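Imidazoleglycerol-phosphate dehydratase (Pyrococcus furiosus, PDB 5DNX) catalyses the dehydration of D-erythro-1-(imidazol-4-yl)glycerol 3-phosphate to 3-(imidazol-4-yl)-2-oxopropyl phosphate, the sixth step of histidine biosynthesis. Local coordinates at residues D28-A33 with I147-F152; D24-H29 with H53-I58. One frame throughout, in Å; residues are numbered along the deposited sequence.

Interaction 1: residues D28-A33 with I147-F152. With MN (manganese (II) ion), chain E; 5LD ([(2R)-2-hydroxy-3-(1H-1,2,4-triazol-1-yl)propyl]phosphonic acid), chain F.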
loop_
_atom_site.group_PDB
_atom_site.type_symbol
_atom_site.label_atom_id
_atom_site.label_comp_id
_atom_site.label_asym_id
_atom_site.label_seq_id
_atom_site.Cartn_x
_atom_site.Cartn_y
_atom_site.Cartn_z
ATOM N N ASP A 28 12.099 42.747 19.719
ATOM C CA ASP A 28 13.070 43.849 19.585
ATOM C C ASP A 28 14.163 43.531 18.530
ATOM O O ASP A 28 14.486 44.352 17.684
ATOM C CB ASP A 28 13.766 44.149 20.911
ATOM C CG ASP A 28 12.891 44.826 21.919
ATOM O OD1 ASP A 28 11.774 45.244 21.583
ATOM O OD2 ASP A 28 13.345 44.935 23.088
ATOM N N HIS A 29 14.691 42.318 18.592
ATOM C CA HIS A 29 15.684 41.854 17.647
ATOM C C HIS A 29 15.114 41.789 16.219
ATOM O O HIS A 29 15.756 42.242 15.271
ATOM C CB HIS A 29 16.216 40.488 18.065
ATOM C CG HIS A 29 17.284 39.942 17.177
ATOM N ND1 HIS A 29 18.317 40.722 16.694
ATOM C CD2 HIS A 29 17.531 38.686 16.749
ATOM C CE1 HIS A 29 19.129 39.976 15.973
ATOM N NE2 HIS A 29 18.679 38.734 15.997
ATOM N N MET A 30 13.934 41.200 16.058
ATOM C CA MET A 30 13.328 41.085 14.737
ATOM C C MET A 30 13.024 42.467 14.131
ATOM O O MET A 30 13.250 42.687 12.939
ATOM C CB MET A 30 12.044 40.250 14.817
ATOM C CG MET A 30 12.216 38.786 15.161
ATOM S SD MET A 30 13.363 37.908 14.078
ATOM C CE MET A 30 14.820 38.025 15.072
ATOM N N LEU A 31 12.516 43.389 14.940
ATOM C CA LEU A 31 12.224 44.736 14.464
ATOM C C LEU A 31 13.490 45.502 14.141
ATOM O O LEU A 31 13.484 46.348 13.262
ATOM C CB LEU A 31 11.392 45.523 15.458
ATOM C CG LEU A 31 9.974 45.021 15.667
ATOM C CD1 LEU A 31 9.311 45.737 16.838
ATOM C CD2 LEU A 31 9.098 45.106 14.425
ATOM N N THR A 32 14.551 45.245 14.887
ATOM C CA THR A 32 15.840 45.865 14.613
ATOM C C THR A 32 16.316 45.421 13.230
ATOM O O THR A 32 16.725 46.258 12.431
ATOM C CB THR A 32 16.852 45.543 15.737
ATOM O OG1 THR A 32 16.376 46.114 16.969
ATOM C CG2 THR A 32 18.263 46.057 15.419
ATOM N N ALA A 33 16.190 44.133 12.925
ATOM C CA ALA A 33 16.523 43.600 11.591
ATOM C C ALA A 33 15.651 44.236 10.512
ATOM O O ALA A 33 16.127 44.659 9.459
ATOM C CB ALA A 33 16.398 42.082 11.576
ATOM N N ILE A 147 15.125 31.160 10.204
ATOM C CA ILE A 147 13.957 31.300 9.344
ATOM C C ILE A 147 13.201 32.594 9.637
ATOM O O ILE A 147 12.882 33.370 8.711
ATOM C CB ILE A 147 13.008 30.070 9.451
ATOM C CG1 ILE A 147 13.686 28.816 8.865
ATOM C CG2 ILE A 147 11.705 30.347 8.744
ATOM C CD1 ILE A 147 13.053 27.475 9.245
ATOM N N VAL A 148 12.917 32.829 10.906
ATOM C CA VAL A 148 12.143 33.986 11.281
ATOM C C VAL A 148 12.924 35.276 11.052
ATOM O O VAL A 148 12.375 36.254 10.513
ATOM C CB VAL A 148 11.620 33.869 12.707
ATOM C CG1 VAL A 148 10.892 35.149 13.128
ATOM C CG2 VAL A 148 10.652 32.668 12.853
ATOM N N GLU A 149 14.204 35.271 11.402
ATOM C CA GLU A 149 15.025 36.455 11.185
ATOM C C GLU A 149 15.200 36.720 9.684
ATOM O O GLU A 149 15.154 37.868 9.267
ATOM C CB GLU A 149 16.360 36.361 11.895
ATOM C CG GLU A 149 17.166 37.650 11.798
ATOM C CD GLU A 149 18.417 37.664 12.636
ATOM O OE1 GLU A 149 18.615 36.796 13.524
ATOM O OE2 GLU A 149 19.219 38.573 12.383
ATOM N N ALA A 150 15.377 35.681 8.878
ATOM C CA ALA A 150 15.403 35.874 7.427
ATOM C C ALA A 150 14.111 36.521 6.909
ATOM O O ALA A 150 14.162 37.406 6.052
ATOM C CB ALA A 150 15.680 34.582 6.708
ATOM N N ALA A 151 12.963 36.105 7.452
ATOM C CA ALA A 151 11.699 36.720 7.082
ATOM C C ALA A 151 11.670 38.229 7.442
ATOM O O ALA A 151 11.234 39.037 6.628
ATOM C CB ALA A 151 10.541 35.979 7.709
ATOM N N PHE A 152 12.116 38.604 8.639
ATOM C CA PHE A 152 12.139 40.033 9.011
ATOM C C PHE A 152 13.166 40.847 8.209
ATOM O O PHE A 152 12.860 41.964 7.784
ATOM C CB PHE A 152 12.360 40.229 10.513
ATOM C CG PHE A 152 11.115 40.073 11.345
ATOM C CD1 PHE A 152 10.362 41.192 11.698
ATOM C CD2 PHE A 152 10.687 38.820 11.775
ATOM C CE1 PHE A 152 9.220 41.070 12.474
ATOM C CE2 PHE A 152 9.548 38.686 12.585
ATOM C CZ PHE A 152 8.807 39.809 12.910
HETATM MN MN MN E . 19.743 36.837 15.374
HETATM O O10 5LD F . 23.080 37.889 10.338
HETATM P P9 5LD F . 23.820 38.846 11.283
HETATM O O11 5LD F . 25.127 38.241 11.736
HETATM O O12 5LD F . 23.993 40.220 10.698
HETATM C C8 5LD F . 22.774 39.102 12.751
HETATM C C7 5LD F . 22.107 37.873 13.390
HETATM O O13 5LD F . 21.184 38.312 14.409
HETATM C C6 5LD F . 23.116 36.952 14.068
HETATM N N2 5LD F . 22.614 35.579 14.206
HETATM N N1 5LD F . 21.350 35.369 14.749
HETATM C C5 5LD F . 21.204 34.042 14.736
HETATM N N4 5LD F . 22.307 33.440 14.227
HETATM C C3 5LD F . 23.191 34.429 13.928
#

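Interaction 2: residues D24-H29 with H53-I58. With MN (manganese (II) ion), chain E; MN (manganese (II) ion), chain B; MN (manganese (II) ion), chain D; 5LD ([(2R)-2-hydroxy-3-(1H-1,2,4-triazol-1-yl)propyl]phosphonic acid), chain C.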
loop_
_atom_site.group_PDB
_atom_site.type_symbol
_atom_site.label_atom_id
_atom_site.label_comp_id
_atom_site.label_asym_id
_atom_site.label_seq_id
_atom_site.Cartn_x
_atom_site.Cartn_y
_atom_site.Cartn_z
ATOM N N ASP A 24 9.792 42.750 24.661
ATOM C CA ASP A 24 9.902 41.377 24.199
ATOM C C ASP A 24 11.238 41.374 23.442
ATOM O O ASP A 24 11.362 42.046 22.388
ATOM C CB ASP A 24 8.705 41.091 23.300
ATOM C CG ASP A 24 8.760 39.739 22.613
ATOM O OD1 ASP A 24 9.866 39.245 22.330
ATOM O OD2 ASP A 24 7.659 39.196 22.317
ATOM N N LEU A 25 12.231 40.660 23.980
ATOM C CA LEU A 25 13.590 40.722 23.429
ATOM C C LEU A 25 13.712 40.110 22.034
ATOM O O LEU A 25 14.529 40.567 21.222
ATOM C CB LEU A 25 14.623 40.076 24.378
ATOM C CG LEU A 25 14.858 40.808 25.700
ATOM C CD1 LEU A 25 15.982 40.143 26.491
ATOM C CD2 LEU A 25 15.156 42.285 25.468
ATOM N N ILE A 26 12.896 39.099 21.758
ATOM C CA ILE A 26 12.839 38.503 20.412
ATOM C C ILE A 26 12.297 39.500 19.398
ATOM O O ILE A 26 12.905 39.718 18.319
ATOM C CB ILE A 26 11.944 37.253 20.354
ATOM C CG1 ILE A 26 12.326 36.210 21.427
ATOM C CG2 ILE A 26 11.941 36.655 18.945
ATOM C CD1 ILE A 26 13.657 35.559 21.225
ATOM N N LEU A 27 11.155 40.103 19.716
ATOM C CA LEU A 27 10.558 41.090 18.813
ATOM C C LEU A 27 11.458 42.301 18.646
ATOM O O LEU A 27 11.603 42.798 17.540
ATOM C CB LEU A 27 9.181 41.550 19.272
ATOM C CG LEU A 27 8.414 42.439 18.275
ATOM C CD1 LEU A 27 8.308 41.802 16.891
ATOM C CD2 LEU A 27 7.030 42.735 18.858
ATOM N N ASP A 28 12.099 42.747 19.719
ATOM C CA ASP A 28 13.070 43.849 19.585
ATOM C C ASP A 28 14.163 43.531 18.530
ATOM O O ASP A 28 14.486 44.352 17.684
ATOM C CB ASP A 28 13.766 44.149 20.911
ATOM C CG ASP A 28 12.891 44.826 21.919
ATOM O OD1 ASP A 28 11.774 45.244 21.583
ATOM O OD2 ASP A 28 13.345 44.935 23.088
ATOM N N HIS A 29 14.691 42.318 18.592
ATOM C CA HIS A 29 15.684 41.854 17.647
ATOM C C HIS A 29 15.114 41.789 16.219
ATOM O O HIS A 29 15.756 42.242 15.271
ATOM C CB HIS A 29 16.216 40.488 18.065
ATOM C CG HIS A 29 17.284 39.942 17.177
ATOM N ND1 HIS A 29 18.317 40.722 16.694
ATOM C CD2 HIS A 29 17.531 38.686 16.749
ATOM C CE1 HIS A 29 19.129 39.976 15.973
ATOM N NE2 HIS A 29 18.679 38.734 15.997
ATOM N N HIS A 53 -0.796 39.656 21.345
ATOM C CA HIS A 53 -1.377 40.978 21.151
ATOM C C HIS A 53 -0.302 41.980 20.756
ATOM O O HIS A 53 -0.519 42.819 19.888
ATOM C CB HIS A 53 -2.093 41.445 22.409
ATOM C CG HIS A 53 -3.243 40.585 22.803
ATOM N ND1 HIS A 53 -3.772 40.606 24.073
ATOM C CD2 HIS A 53 -4.019 39.732 22.086
ATOM C CE1 HIS A 53 -4.805 39.782 24.136
ATOM N NE2 HIS A 53 -4.977 39.246 22.942
ATOM N N LEU A 54 0.873 41.861 21.362
ATOM C CA LEU A 54 2.017 42.712 21.000
ATOM C C LEU A 54 2.455 42.535 19.540
ATOM O O LEU A 54 2.586 43.501 18.794
ATOM C CB LEU A 54 3.206 42.429 21.909
ATOM C CG LEU A 54 4.520 43.146 21.551
ATOM C CD1 LEU A 54 4.389 44.647 21.789
ATOM C CD2 LEU A 54 5.675 42.534 22.329
ATOM N N TRP A 55 2.728 41.300 19.136
ATOM C CA TRP A 55 3.198 41.027 17.773
ATOM C C TRP A 55 2.198 41.497 16.717
ATOM O O TRP A 55 2.557 42.179 15.762
ATOM C CB TRP A 55 3.586 39.552 17.581
ATOM C CG TRP A 55 4.911 39.166 18.245
ATOM C CD1 TRP A 55 5.243 39.265 19.577
ATOM C CD2 TRP A 55 6.075 38.662 17.588
ATOM N NE1 TRP A 55 6.521 38.829 19.780
ATOM C CE2 TRP A 55 7.063 38.469 18.571
ATOM C CE3 TRP A 55 6.372 38.332 16.254
ATOM C CZ2 TRP A 55 8.329 37.939 18.268
ATOM C CZ3 TRP A 55 7.630 37.841 15.956
ATOM C CH2 TRP A 55 8.598 37.661 16.960
ATOM N N GLU A 56 0.936 41.156 16.916
ATOM C CA GLU A 56 -0.122 41.604 16.043
ATOM C C GLU A 56 -0.241 43.135 15.994
ATOM O O GLU A 56 -0.309 43.717 14.924
ATOM C CB GLU A 56 -1.439 41.022 16.533
ATOM C CG GLU A 56 -2.621 41.499 15.729
ATOM C CD GLU A 56 -3.812 40.592 15.837
ATOM O OE1 GLU A 56 -3.701 39.536 16.474
ATOM O OE2 GLU A 56 -4.842 40.958 15.268
ATOM N N ASP A 57 -0.299 43.765 17.167
ATOM C CA ASP A 57 -0.551 45.204 17.228
ATOM C C ASP A 57 0.650 46.035 16.758
ATOM O O ASP A 57 0.464 47.108 16.188
ATOM C CB ASP A 57 -1.023 45.620 18.602
ATOM C CG ASP A 57 -2.409 45.052 18.954
ATOM O OD1 ASP A 57 -3.063 44.399 18.090
ATOM O OD2 ASP A 57 -2.838 45.255 20.111
ATOM N N ILE A 58 1.856 45.509 16.971
ATOM C CA ILE A 58 3.064 46.048 16.363
ATOM C C ILE A 58 2.984 45.984 14.843
ATOM O O ILE A 58 3.273 46.963 14.163
ATOM C CB ILE A 58 4.323 45.325 16.891
ATOM C CG1 ILE A 58 4.640 45.783 18.326
ATOM C CG2 ILE A 58 5.523 45.539 15.981
ATOM C CD1 ILE A 58 5.318 47.130 18.426
HETATM MN MN MN E . 19.743 36.837 15.374
HETATM MN MN MN B . -6.771 37.822 22.513
HETATM MN MN MN D . -4.534 37.515 16.374
HETATM O O10 5LD C . -11.385 39.807 18.996
HETATM P P9 5LD C . -11.097 41.126 19.728
HETATM O O11 5LD C . -10.325 42.071 18.838
HETATM O O12 5LD C . -12.337 41.755 20.299
HETATM C C8 5LD C . -10.067 40.746 21.180
HETATM C C7 5LD C . -8.885 39.780 21.000
HETATM O O13 5LD C . -8.325 39.471 22.293
HETATM C C6 5LD C . -7.765 40.385 20.160
HETATM N N2 5LD C . -6.911 39.361 19.546
HETATM N N1 5LD C . -6.402 38.336 20.339
HETATM C C5 5LD C . -5.682 37.594 19.494
HETATM N N4 5LD C . -5.721 38.115 18.242
HETATM C C3 5LD C . -6.477 39.243 18.309
HETATM O O HOH W 1 -6.097 38.617 15.199
#

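Interaction 1: residues D28-A33 with I147-F152
This is a buried helix-to-helix contact with a manganese site along one side, where His29 and Glu149 reach the same ion. It joins helix 25-38 to helix 144-162. The short segments run at 38° to each other, with axes 8.9 Å apart. His29 NE2 binds the manganese at 2.3 Å and Glu149 OE1 at 2.2 Å. The imidazole and carboxylate planes are turned 79° apart. Glu149 leaves its helix with CG anti to the backbone N (chi1 -174°), and its chain stays extended beyond CG to span the gap to the metal. The bound triazole phosphonate 5LD adds two more ligands, hydroxyl O13 and triazole N1. Its O13 also lies 2.8 Å from Glu149 OE2.

Apolar packing continues beside the metal. Met30 CB sits squarely over one face of the Phe152 ring, 3.4 Å from its centroid, a CH-pi contact. The methionine chain then bends at chi2 and chi3, which brings SD to 3.6 Å from Glu149 CA. The sulfur lies obliquely to the Phe152 ring, 4.4 Å from its centroid, a Met-aromatic contact. His145 of the same chain and His53 of a second subunit bind the same ion. The result is the intersubunit manganese site of imidazoleglycerol-phosphate dehydratase, occupied here by a triazole phosphonate.

Interaction 2: residues D24-H29 with H53-I58
Leu27 lies against the indole of Trp55, with CD1 over the face of the six-membered ring, 3.8 Å from its centroid. Leu27 and Trp55 slide past each other in opposite directions. Helix 25-38 is the helix of a beta-alpha-beta crossover between the adjacent parallel strands 20-21 and 42-48, and its first turn packs here beside helix 51-69. The short segments are nearly parallel, 23° apart. Leu27 CG is anti to the backbone N (chi1 -172°), which carries the two methyls toward Trp55 and Leu54. Leu27 CD2 is 3.7 Å from Leu54 CG, the two side chains tip to tip, and also touches Ile58 CG1. Ile26 CG2 comes in the indole plane at the ring edge, 3.9 Å from Trp55 CZ2. Phe122 and Leu118 of helix 116-130 also pack on the indole.

Asp24 is the N-cap of helix 25-38. Its OD1 accepts from Leu27 N at 3.0 Å, while OD2 faces helix 51-69 and is also paired with Arg51 in a salt bridge. With an alanine in place of Trp55, Asp24 OD2 would probably lose its indole donor and Leu27 the flat surface it rests on.

The opposite side of helix 51-69 carries His53 and Glu56 to two manganese ions, shared with a fourth subunit. The triazole of 5LD bridges them: N1 on the ion of His53, N4 on that of Glu56. On the side facing helix 25-38, Trp55 NE1 donates to Asp24 OD2 at 2.8 Å, at an N-H...O angle of 163°, meeting the oxygen from above the carboxylate plane.

Both interactions use helix 25-38 and share Asp28 and His29. Their centres lie about 10 Å apart. Helix 144-162 packs on one side of helix 25-38, and helix 51-69 on another. The apolar layers of the two contacts touch. Phe152 CZ is 3.8 Å from Trp55 CZ3, and Leu31 CD1 is 3.9 Å from Ile58 CG2. Each contact supplies part of a manganese site. Segment 147-152 gives Glu149, 53-58 gives His53 and Glu56, on two different ions, while His29 belongs to both contacts. His53 of a second subunit joins His29 and Glu149 of this chain on one ion, so the helices packed within one chain serve different active sites of the 24-chain assembly.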